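Local coordinates for protein alpha-1,2-mannosidase (Bacteroides thetaiotaomicron, PDB 2WW2) that hydrolyses alpha-mannosidic linkages with inversion at the anomeric carbon, as a calcium-dependent glycoside hydrolase of family 92 from a gut symbiont, at residues A[73-78]-A[169-174]; A[77-82]-A[148-153]; A[272-277]-A[662-667]; A[282-287]-A[657-662]. One frame throughout, in Å; residues are numbered along the deposited sequence.

Contact 1 of 4, residues A[73-78]-A[169-174]; sequences WINDYG and TRYNNG
N173 and Y171 meet the backbone of D76 where two loops of the family 92 N-terminal beta domain run antiparallel, one leading into strand 80-86 and the other leaving strand 164-169. Two hydrogen bonds cross between them. N173 ND2 gives one to D76 O (2.9 Å, 161° at the hydrogen); D76 O lies in the N173 amide plane and is met on a lone pair. The other N-H goes to Y171 OH within the same loop, which should hold the amide's rotation. The second, from G78 N to Y171 O (3.2 Å), is nearly head-on to the carbonyl. G78 suits the spot because its positive phi is easy for glycine. Packing is lighter. With CG anti to the backbone N (chi1 173°), the Y171 ring runs back along the first loop, bringing CE2 to 3.5 Å from D76 O. N75 CB lies 3.4 Å from N173 ND2, the two amide planes 20° apart. T169 CG2 rests 3.8 Å from G78 C, and Y77 CB meets N172 CB while the Y77 side chain leads away, its OH hydrogen-bonded to D328. D76 turns its carboxylate away from the second loop, to T67 and R65. A water molecule donates to N75 OD1 at 2.8 Å.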
# COMPACT_ATOMS: atom_id res chain seq x y z
N TRP A 73 19.02 21.59 -0.19
CA TRP A 73 18.08 22.51 -0.81
C TRP A 73 18.28 23.95 -0.38
O TRP A 73 18.08 24.87 -1.17
CB TRP A 73 16.63 22.02 -0.63
CG TRP A 73 16.46 20.80 -1.50
CD1 TRP A 73 16.57 19.48 -1.10
CD2 TRP A 73 16.22 20.77 -2.91
NE1 TRP A 73 16.40 18.65 -2.18
CE2 TRP A 73 16.18 19.41 -3.30
CE3 TRP A 73 16.03 21.76 -3.88
CZ2 TRP A 73 15.96 19.02 -4.63
CZ3 TRP A 73 15.80 21.37 -5.21
CH2 TRP A 73 15.77 20.01 -5.57
N ILE A 74 18.74 24.15 0.86
CA ILE A 74 19.18 25.47 1.29
C ILE A 74 20.49 25.82 0.55
O ILE A 74 20.72 26.97 0.17
CB ILE A 74 19.41 25.45 2.82
CG1 ILE A 74 18.06 25.22 3.53
CG2 ILE A 74 20.08 26.74 3.30
CD1 ILE A 74 17.10 26.39 3.38
N ASN A 75 21.32 24.81 0.34
CA ASN A 75 22.54 24.92 -0.46
C ASN A 75 23.59 25.76 0.29
O ASN A 75 23.46 25.97 1.51
CB ASN A 75 22.20 25.42 -1.90
CG ASN A 75 23.21 24.94 -2.97
OD1 ASN A 75 24.43 25.06 -2.80
ND2 ASN A 75 22.70 24.46 -4.10
N ASP A 76 24.64 26.19 -0.41
CA ASP A 76 25.88 26.67 0.24
C ASP A 76 26.09 28.18 0.10
O ASP A 76 25.35 28.86 -0.63
CB ASP A 76 27.10 25.93 -0.37
CG ASP A 76 28.24 25.73 0.65
OD1 ASP A 76 28.17 26.31 1.77
OD2 ASP A 76 29.19 24.97 0.35
N TYR A 77 27.07 28.71 0.84
CA TYR A 77 27.51 30.10 0.67
C TYR A 77 28.96 30.17 1.20
O TYR A 77 29.39 29.28 1.97
CB TYR A 77 26.60 31.08 1.43
CG TYR A 77 26.67 30.88 2.93
CD1 TYR A 77 27.60 31.58 3.70
CD2 TYR A 77 25.85 29.94 3.57
CE1 TYR A 77 27.72 31.36 5.08
CE2 TYR A 77 25.95 29.72 4.95
CZ TYR A 77 26.89 30.43 5.69
OH TYR A 77 26.99 30.21 7.04
N GLY A 78 29.70 31.20 0.78
CA GLY A 78 31.06 31.46 1.25
C GLY A 78 31.94 30.24 1.04
O GLY A 78 32.67 29.86 1.94
N THR A 169 35.34 34.70 -2.19
CA THR A 169 34.25 33.97 -2.81
C THR A 169 32.95 34.62 -2.37
O THR A 169 32.79 34.94 -1.19
CB THR A 169 34.29 32.47 -2.45
OG1 THR A 169 33.07 31.86 -2.89
CG2 THR A 169 34.46 32.26 -0.93
N ARG A 170 32.03 34.82 -3.30
CA ARG A 170 30.78 35.49 -2.98
C ARG A 170 29.54 34.65 -3.30
O ARG A 170 28.40 35.09 -3.08
CB ARG A 170 30.72 36.84 -3.71
CG ARG A 170 31.80 37.79 -3.24
CD ARG A 170 31.71 39.17 -3.94
NE ARG A 170 32.82 40.03 -3.53
CZ ARG A 170 34.04 39.95 -4.06
NH1 ARG A 170 34.31 39.07 -5.02
NH2 ARG A 170 35.00 40.76 -3.63
N TYR A 171 29.75 33.44 -3.82
CA TYR A 171 28.65 32.55 -4.13
C TYR A 171 27.73 32.41 -2.92
O TYR A 171 28.19 32.30 -1.78
CB TYR A 171 29.16 31.17 -4.53
CG TYR A 171 28.05 30.14 -4.71
CD1 TYR A 171 27.36 30.03 -5.92
CD2 TYR A 171 27.71 29.27 -3.68
CE1 TYR A 171 26.35 29.08 -6.08
CE2 TYR A 171 26.70 28.32 -3.83
CZ TYR A 171 26.04 28.23 -5.04
OH TYR A 171 25.06 27.30 -5.19
N ASN A 172 26.42 32.43 -3.18
CA ASN A 172 25.45 32.24 -2.10
C ASN A 172 24.09 31.89 -2.69
O ASN A 172 23.89 31.98 -3.92
CB ASN A 172 25.32 33.51 -1.23
CG ASN A 172 24.74 34.67 -1.98
OD1 ASN A 172 23.52 34.86 -2.02
ND2 ASN A 172 25.61 35.49 -2.57
N ASN A 173 23.16 31.50 -1.83
CA ASN A 173 21.82 31.13 -2.27
C ASN A 173 20.77 32.03 -1.62
O ASN A 173 19.64 31.60 -1.34
CB ASN A 173 21.58 29.66 -1.98
CG ASN A 173 22.23 28.75 -3.01
OD1 ASN A 173 21.57 28.38 -3.97
ND2 ASN A 173 23.52 28.42 -2.84
N GLY A 174 21.15 33.28 -1.39
CA GLY A 174 20.28 34.24 -0.72
C GLY A 174 20.57 34.36 0.76
O GLY A 174 21.46 33.69 1.29
O HOH W 1 26.77 24.69 -4.23

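Contact 2 of 4, residues A[77-82]-A[148-153]; sequences YGTFSI and DAYNGG
Y150 lays its ring beneath T79, and the methyl of T79 stands over the centre of that ring. From CB outward, Y150 first meets backbone: its CB lies 3.7 Å from T79 O. The ring then slides under T79 CG2, which sits 3.7 Å from the centroid of the Y150 ring and only 3° off the ring normal, a CH-pi contact in which all six ring carbons are about equally far from the methyl. Beyond the ring, Y150 OH finds its partner in G49 N. Threonine fits here because its two branches part company: OG1 lies anti to the backbone N (chi1 -176°) and turns to Q66 O and R65, leaving CG2 for the aromatic face. Next to this contact, S81 and D148 form an antiparallel hydrogen-bonded pair, with S81 N to D148 O at 2.8 Å and D148 N to S81 O at 2.9 Å. S81 is small enough to let its OG approach D148 CB to 3.2 Å. The aspartate closes an Asx turn just after the pairing: D148 OD1 accepts from Y150 N (2.8 Å), while OD2 is held by Y214, N48 and R96. The pair thus joins two antiparallel strands of the family 92 N-terminal domain, 80-86 at its start and 143-148 at its end; strand 60-67 flanks strand 80-86 on its other edge, and F80 and A149 pack on strand 182-188.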
# COMPACT_ATOMS: atom_id res chain seq x y z
N TYR A 77 27.07 28.71 0.84
CA TYR A 77 27.51 30.10 0.67
C TYR A 77 28.96 30.17 1.20
O TYR A 77 29.39 29.28 1.97
CB TYR A 77 26.60 31.08 1.43
CG TYR A 77 26.67 30.88 2.93
CD1 TYR A 77 27.60 31.58 3.70
CD2 TYR A 77 25.85 29.94 3.57
CE1 TYR A 77 27.72 31.36 5.08
CE2 TYR A 77 25.95 29.72 4.95
CZ TYR A 77 26.89 30.43 5.69
OH TYR A 77 26.99 30.21 7.04
N GLY A 78 29.70 31.20 0.78
CA GLY A 78 31.06 31.46 1.25
C GLY A 78 31.94 30.24 1.04
O GLY A 78 32.67 29.86 1.94
N THR A 79 31.85 29.64 -0.14
CA THR A 79 32.52 28.35 -0.40
C THR A 79 33.58 28.46 -1.49
O THR A 79 33.40 29.19 -2.48
CB THR A 79 31.46 27.22 -0.73
OG1 THR A 79 32.11 25.95 -0.88
CG2 THR A 79 30.66 27.53 -2.00
N PHE A 80 34.70 27.76 -1.30
CA PHE A 80 35.73 27.63 -2.32
C PHE A 80 36.29 26.21 -2.20
O PHE A 80 35.93 25.49 -1.25
CB PHE A 80 36.82 28.71 -2.17
CG PHE A 80 37.73 28.54 -0.99
CD1 PHE A 80 38.94 27.87 -1.12
CD2 PHE A 80 37.41 29.10 0.25
CE1 PHE A 80 39.80 27.72 -0.03
CE2 PHE A 80 38.29 28.94 1.34
CZ PHE A 80 39.47 28.24 1.20
N SER A 81 37.09 25.77 -3.16
CA SER A 81 37.64 24.41 -3.04
C SER A 81 39.11 24.38 -3.39
O SER A 81 39.63 25.28 -4.06
CB SER A 81 36.89 23.39 -3.91
OG SER A 81 37.14 23.61 -5.30
N ILE A 82 39.76 23.31 -2.96
CA ILE A 82 41.16 23.09 -3.25
C ILE A 82 41.23 21.66 -3.80
O ILE A 82 40.58 20.77 -3.26
CB ILE A 82 41.99 23.17 -1.95
CG1 ILE A 82 42.09 24.62 -1.45
CG2 ILE A 82 43.37 22.57 -2.14
CD1 ILE A 82 42.58 24.72 -0.01
N ASP A 148 39.60 26.80 -6.57
CA ASP A 148 38.37 27.11 -7.29
C ASP A 148 37.58 28.03 -6.37
O ASP A 148 37.19 27.63 -5.27
CB ASP A 148 37.63 25.79 -7.60
CG ASP A 148 36.30 26.00 -8.31
OD1 ASP A 148 35.61 27.01 -8.04
OD2 ASP A 148 35.94 25.14 -9.15
N ALA A 149 37.40 29.28 -6.79
CA ALA A 149 36.76 30.28 -5.94
C ALA A 149 35.26 30.40 -6.24
O ALA A 149 34.60 31.33 -5.77
CB ALA A 149 37.48 31.66 -6.06
N TYR A 150 34.75 29.45 -7.02
CA TYR A 150 33.32 29.30 -7.33
C TYR A 150 32.82 30.41 -8.25
O TYR A 150 33.60 31.29 -8.65
CB TYR A 150 32.50 29.28 -6.04
CG TYR A 150 31.67 28.04 -5.83
CD1 TYR A 150 30.28 28.07 -5.94
CD2 TYR A 150 32.27 26.82 -5.52
CE1 TYR A 150 29.51 26.93 -5.72
CE2 TYR A 150 31.50 25.66 -5.31
CZ TYR A 150 30.12 25.74 -5.40
OH TYR A 150 29.33 24.64 -5.16
N ASN A 151 31.54 30.39 -8.59
CA ASN A 151 30.97 31.46 -9.41
C ASN A 151 30.20 32.47 -8.57
O ASN A 151 30.25 32.42 -7.34
CB ASN A 151 30.11 30.91 -10.55
CG ASN A 151 28.86 30.20 -10.06
OD1 ASN A 151 28.79 29.78 -8.91
ND2 ASN A 151 27.86 30.07 -10.94
N GLY A 152 29.53 33.41 -9.23
CA GLY A 152 28.83 34.49 -8.51
C GLY A 152 29.67 35.74 -8.26
O GLY A 152 29.27 36.62 -7.50
N GLY A 153 30.85 35.83 -8.89
CA GLY A 153 31.71 37.01 -8.73
C GLY A 153 32.79 36.80 -7.68
O GLY A 153 32.64 37.23 -6.53

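Contact 3 of 4, residues A[272-277]-A[662-667]; sequences GRVEAE and VTLHLP
Strands 274-277 and 662-665 run antiparallel, their axes 4.6 Å apart at 169°, with E275 and T663 as a hydrogen-bonded pair between the non-hydrogen-bonded pairs V274-L664 and A276-V662. E275 N reaches T663 O at 2.8 Å, T663 N returns to E275 O at 2.9 Å, and H665 N extends the bonding to R273 O at 2.8 Å with an almost straight N-H (178°). On the face of E275 and T663 the chemistry is polar. The E275 chain, extended beyond CG, reaches diagonally across to H665 on the neighbouring strand, carboxylate and imidazole nearly coplanar, 24° apart. OE1 meets NE2 at the ring edge, but the modelled E275 OE1 to H665 NE2 separation of 2.4 Å is too short to be taken literally. H665 ND1 is hydrogen-bonded to N671, which would favour this ring orientation. Strand 274-277 is an edge strand of a mixed sheet in the catalytic domain, and strand 661-665 lies between it and strand 671-675. A water bridges the end of this polar face, donating to E275 O and to E277 OE2 (2.6 Å) and accepting from T663 OG1. The other face is apolar, as befits one covered by helix 281-294: V274 CG2 lies 4.3 Å from V662 CB, and the small A276 leaves its CB 4.0 Å from V662 CG1. R273 leaves the strand pair for E348, its guanidinium forming a salt bridge there.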
# COMPACT_ATOMS: atom_id res chain seq x y z
N GLY A 272 32.76 13.15 24.86
CA GLY A 272 32.94 12.47 26.15
C GLY A 272 32.11 13.04 27.29
O GLY A 272 32.10 12.48 28.39
N ARG A 273 31.39 14.13 27.03
CA ARG A 273 30.46 14.62 28.04
C ARG A 273 29.31 13.66 28.31
O ARG A 273 28.66 13.77 29.35
CB ARG A 273 29.93 16.01 27.70
CG ARG A 273 31.02 17.07 27.68
CD ARG A 273 30.40 18.45 27.78
NE ARG A 273 31.41 19.50 27.67
CZ ARG A 273 31.12 20.78 27.53
NH1 ARG A 273 29.85 21.15 27.47
NH2 ARG A 273 32.09 21.69 27.43
N VAL A 274 29.05 12.74 27.39
CA VAL A 274 28.21 11.61 27.71
C VAL A 274 28.94 10.30 27.44
O VAL A 274 29.39 10.02 26.32
CB VAL A 274 26.77 11.66 27.08
CG1 VAL A 274 26.82 11.92 25.59
CG2 VAL A 274 25.98 10.35 27.39
N GLU A 275 29.13 9.52 28.50
CA GLU A 275 29.92 8.31 28.40
C GLU A 275 29.00 7.09 28.39
O GLU A 275 28.42 6.76 29.42
CB GLU A 275 30.82 8.15 29.62
CG GLU A 275 31.98 9.07 29.74
CD GLU A 275 32.91 8.61 30.89
OE1 GLU A 275 32.84 9.22 31.97
OE2 GLU A 275 33.64 7.62 30.71
N ALA A 276 28.91 6.42 27.25
CA ALA A 276 28.12 5.20 27.15
C ALA A 276 28.98 3.96 27.37
O ALA A 276 30.07 3.84 26.78
CB ALA A 276 27.44 5.13 25.78
N GLU A 277 28.50 3.04 28.21
CA GLU A 277 29.23 1.80 28.52
C GLU A 277 28.26 0.60 28.50
O GLU A 277 27.09 0.73 28.88
CB GLU A 277 29.88 1.87 29.91
CG GLU A 277 30.89 3.00 30.11
CD GLU A 277 31.39 3.09 31.54
OE1 GLU A 277 32.13 2.20 31.96
OE2 GLU A 277 31.03 4.06 32.25
N VAL A 662 25.01 5.00 31.16
CA VAL A 662 25.48 6.24 30.57
C VAL A 662 25.76 7.19 31.73
O VAL A 662 25.04 7.19 32.73
CB VAL A 662 24.46 6.93 29.60
CG1 VAL A 662 24.51 6.33 28.21
CG2 VAL A 662 23.06 6.88 30.18
N THR A 663 26.83 7.97 31.58
CA THR A 663 27.20 8.97 32.56
C THR A 663 27.24 10.32 31.86
O THR A 663 27.96 10.50 30.87
CB THR A 663 28.57 8.68 33.15
OG1 THR A 663 28.55 7.39 33.79
CG2 THR A 663 28.96 9.73 34.19
N LEU A 664 26.45 11.26 32.36
CA LEU A 664 26.42 12.59 31.81
C LEU A 664 27.31 13.49 32.69
O LEU A 664 27.09 13.59 33.90
CB LEU A 664 24.98 13.12 31.78
CG LEU A 664 24.02 12.53 30.75
CD1 LEU A 664 23.55 11.11 31.13
CD2 LEU A 664 22.82 13.44 30.62
N HIS A 665 28.31 14.11 32.06
CA HIS A 665 29.23 15.00 32.75
C HIS A 665 28.74 16.41 32.59
O HIS A 665 28.90 17.03 31.53
CB HIS A 665 30.64 14.83 32.21
CG HIS A 665 31.21 13.48 32.51
ND1 HIS A 665 31.45 13.06 33.80
CD2 HIS A 665 31.54 12.44 31.71
CE1 HIS A 665 31.92 11.82 33.78
NE2 HIS A 665 31.98 11.42 32.52
N LEU A 666 28.08 16.90 33.64
CA LEU A 666 27.40 18.18 33.61
C LEU A 666 28.25 19.29 34.23
O LEU A 666 29.33 19.03 34.78
CB LEU A 666 26.04 18.04 34.30
CG LEU A 666 25.18 16.95 33.65
CD1 LEU A 666 23.96 16.59 34.48
CD2 LEU A 666 24.75 17.33 32.24
N PRO A 667 27.78 20.53 34.12
CA PRO A 667 28.54 21.65 34.68
C PRO A 667 28.82 21.52 36.18
O PRO A 667 28.06 20.87 36.91
CB PRO A 667 27.63 22.86 34.42
CG PRO A 667 26.91 22.48 33.11
CD PRO A 667 26.64 20.98 33.29
O HOH W 2 28.89 5.48 31.91

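Contact 4 of 4, residues A[282-287]-A[657-662]; sequences EQLRTF and PLFKKV. With GOL (glycerol), chain G.
Both segments grip O1 of a glycerol, probably from the crystallisation liquor: Q283 NE2 donates to glycerol O1 at 2.9 Å, and that O1 donates in turn to L658 O at 2.7 Å. The extended Q283 side chain runs past L658, with its NE2 3.5 Å from L658 CD1; a long amide suits this place because its methylene groups can lie along leucine while its end bonds to a polar partner. Across the contact, F659 carries most of the packing. Its CE1 lies 3.7 Å from L284 CD2 and 3.9 Å from Q283 CB, while F659 CZ meets F287 CB at 3.8 Å. Here helix 281-294 lies over the apolar face of the mixed sheet of the catalytic domain, packing against the loop that leads into strand 661-665; in strand 274-277, A276 touches F659 and V274 touches F287. The two phenyl groups make a T-shaped stack in which the edge of F659 points at the face of F287, planes 79° apart. With CG anti to the backbone N (chi1 -177°), the F287 ring is carried to where the edge of F659 meets its face. Phenylalanine suits position 659, since one flat ring can touch Q283, L284 and F287 at once. Within the helix, T286 N and T286 OG1 both donate to E282 O, from opposite faces of the carbonyl plane.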
# COMPACT_ATOMS: atom_id res chain seq x y z
N GLU A 282 28.49 -1.78 17.43
CA GLU A 282 27.54 -1.15 16.49
C GLU A 282 26.69 -0.06 17.18
O GLU A 282 26.46 1.04 16.63
CB GLU A 282 26.68 -2.23 15.84
CG GLU A 282 25.50 -1.72 15.05
CD GLU A 282 25.88 -0.94 13.81
OE1 GLU A 282 27.06 -0.89 13.42
OE2 GLU A 282 24.96 -0.34 13.22
N GLN A 283 26.23 -0.36 18.39
CA GLN A 283 25.49 0.63 19.18
C GLN A 283 26.33 1.86 19.53
O GLN A 283 25.85 2.99 19.47
CB GLN A 283 24.94 -0.04 20.46
CG GLN A 283 23.80 -1.06 20.19
CD GLN A 283 23.36 -1.81 21.44
OE1 GLN A 283 24.18 -2.16 22.30
NE2 GLN A 283 22.06 -2.09 21.54
N LEU A 284 27.57 1.64 19.95
CA LEU A 284 28.47 2.75 20.27
C LEU A 284 28.72 3.60 19.00
O LEU A 284 28.73 4.83 19.06
CB LEU A 284 29.80 2.20 20.83
CG LEU A 284 29.67 1.51 22.21
CD1 LEU A 284 30.89 0.66 22.58
CD2 LEU A 284 29.45 2.58 23.27
N ARG A 285 28.94 2.95 17.87
CA ARG A 285 29.10 3.71 16.61
C ARG A 285 27.85 4.52 16.27
O ARG A 285 27.95 5.68 15.85
CB ARG A 285 29.48 2.78 15.47
CG ARG A 285 30.89 2.21 15.67
CD ARG A 285 31.35 1.43 14.47
NE ARG A 285 30.43 0.38 14.12
CZ ARG A 285 30.71 -0.92 14.21
NH1 ARG A 285 31.90 -1.32 14.64
NH2 ARG A 285 29.78 -1.82 13.86
N THR A 286 26.69 3.93 16.46
CA THR A 286 25.45 4.64 16.11
C THR A 286 25.31 5.85 17.01
O THR A 286 25.09 6.96 16.54
CB THR A 286 24.23 3.71 16.23
OG1 THR A 286 24.45 2.55 15.42
CG2 THR A 286 22.96 4.43 15.71
N PHE A 287 25.46 5.62 18.31
CA PHE A 287 25.31 6.68 19.31
C PHE A 287 26.28 7.85 19.09
O PHE A 287 25.87 9.02 19.06
CB PHE A 287 25.53 6.09 20.71
CG PHE A 287 25.34 7.08 21.83
CD1 PHE A 287 24.05 7.47 22.22
CD2 PHE A 287 26.43 7.62 22.50
CE1 PHE A 287 23.87 8.38 23.26
CE2 PHE A 287 26.27 8.52 23.54
CZ PHE A 287 24.98 8.91 23.92
N PRO A 657 16.65 3.09 28.40
CA PRO A 657 18.02 3.34 27.95
C PRO A 657 18.51 2.20 27.08
O PRO A 657 18.06 1.04 27.23
CB PRO A 657 18.82 3.35 29.26
CG PRO A 657 18.05 2.42 30.17
CD PRO A 657 16.60 2.65 29.80
N LEU A 658 19.47 2.50 26.21
CA LEU A 658 20.03 1.50 25.31
C LEU A 658 21.23 0.75 25.92
O LEU A 658 21.47 -0.42 25.60
CB LEU A 658 20.46 2.17 23.99
CG LEU A 658 20.91 1.21 22.89
CD1 LEU A 658 19.69 0.40 22.37
CD2 LEU A 658 21.57 2.02 21.76
N PHE A 659 21.98 1.42 26.79
CA PHE A 659 23.24 0.85 27.30
C PHE A 659 23.10 0.35 28.73
O PHE A 659 22.12 0.66 29.41
CB PHE A 659 24.36 1.90 27.23
CG PHE A 659 24.67 2.37 25.81
CD1 PHE A 659 25.51 1.61 24.99
CD2 PHE A 659 24.10 3.53 25.30
CE1 PHE A 659 25.80 2.03 23.67
CE2 PHE A 659 24.38 3.97 24.00
CZ PHE A 659 25.24 3.22 23.18
N LYS A 660 24.09 -0.42 29.22
CA LYS A 660 24.08 -0.81 30.63
C LYS A 660 24.34 0.41 31.52
O LYS A 660 23.96 0.43 32.70
CB LYS A 660 25.09 -1.93 30.90
CG LYS A 660 24.61 -3.27 30.34
CD LYS A 660 25.65 -4.36 30.49
CE LYS A 660 25.17 -5.64 29.80
NZ LYS A 660 23.90 -6.14 30.42
N LYS A 661 24.95 1.44 30.94
CA LYS A 661 25.28 2.64 31.71
C LYS A 661 25.58 3.84 30.82
O LYS A 661 26.31 3.72 29.82
CB LYS A 661 26.49 2.35 32.61
CG LYS A 661 26.74 3.41 33.68
CD LYS A 661 28.05 3.14 34.40
CE LYS A 661 28.11 3.92 35.68
NZ LYS A 661 29.33 3.54 36.47
N VAL A 662 25.01 5.00 31.16
CA VAL A 662 25.48 6.24 30.57
C VAL A 662 25.76 7.19 31.73
O VAL A 662 25.04 7.19 32.73
CB VAL A 662 24.46 6.93 29.60
CG1 VAL A 662 24.51 6.33 28.21
CG2 VAL A 662 23.06 6.88 30.18
C1 GOL G . 21.05 -3.38 25.40
O1 GOL G . 21.00 -2.68 24.16
C2 GOL G . 22.43 -3.95 25.66
O2 GOL G . 22.86 -3.82 27.00
C3 GOL G . 23.44 -3.20 24.85
O3 GOL G . 23.73 -4.09 23.84

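Contacts 1 and 2 belong to the N-terminal domain and share Y77 and G78; they touch through T169 OG1 and T79 O, 2.7 Å apart, and through packing of Y171 against Y150. Contacts 3 and 4 lie in the catalytic domain on the opposite side of the chain's centre, about 12 Å apart between centres, sharing V662 and strand 661-665. Contacts 1, 2 and 4 are buried, whereas contact 3 is only partly buried. Contact 1 relies on side-chain amides and carbonyls between loops, contact 2 on strand pairing and an aromatic face, contact 3 on strand pairing and a His-carboxylate pair, and contact 4 on helix-to-loop aromatic packing.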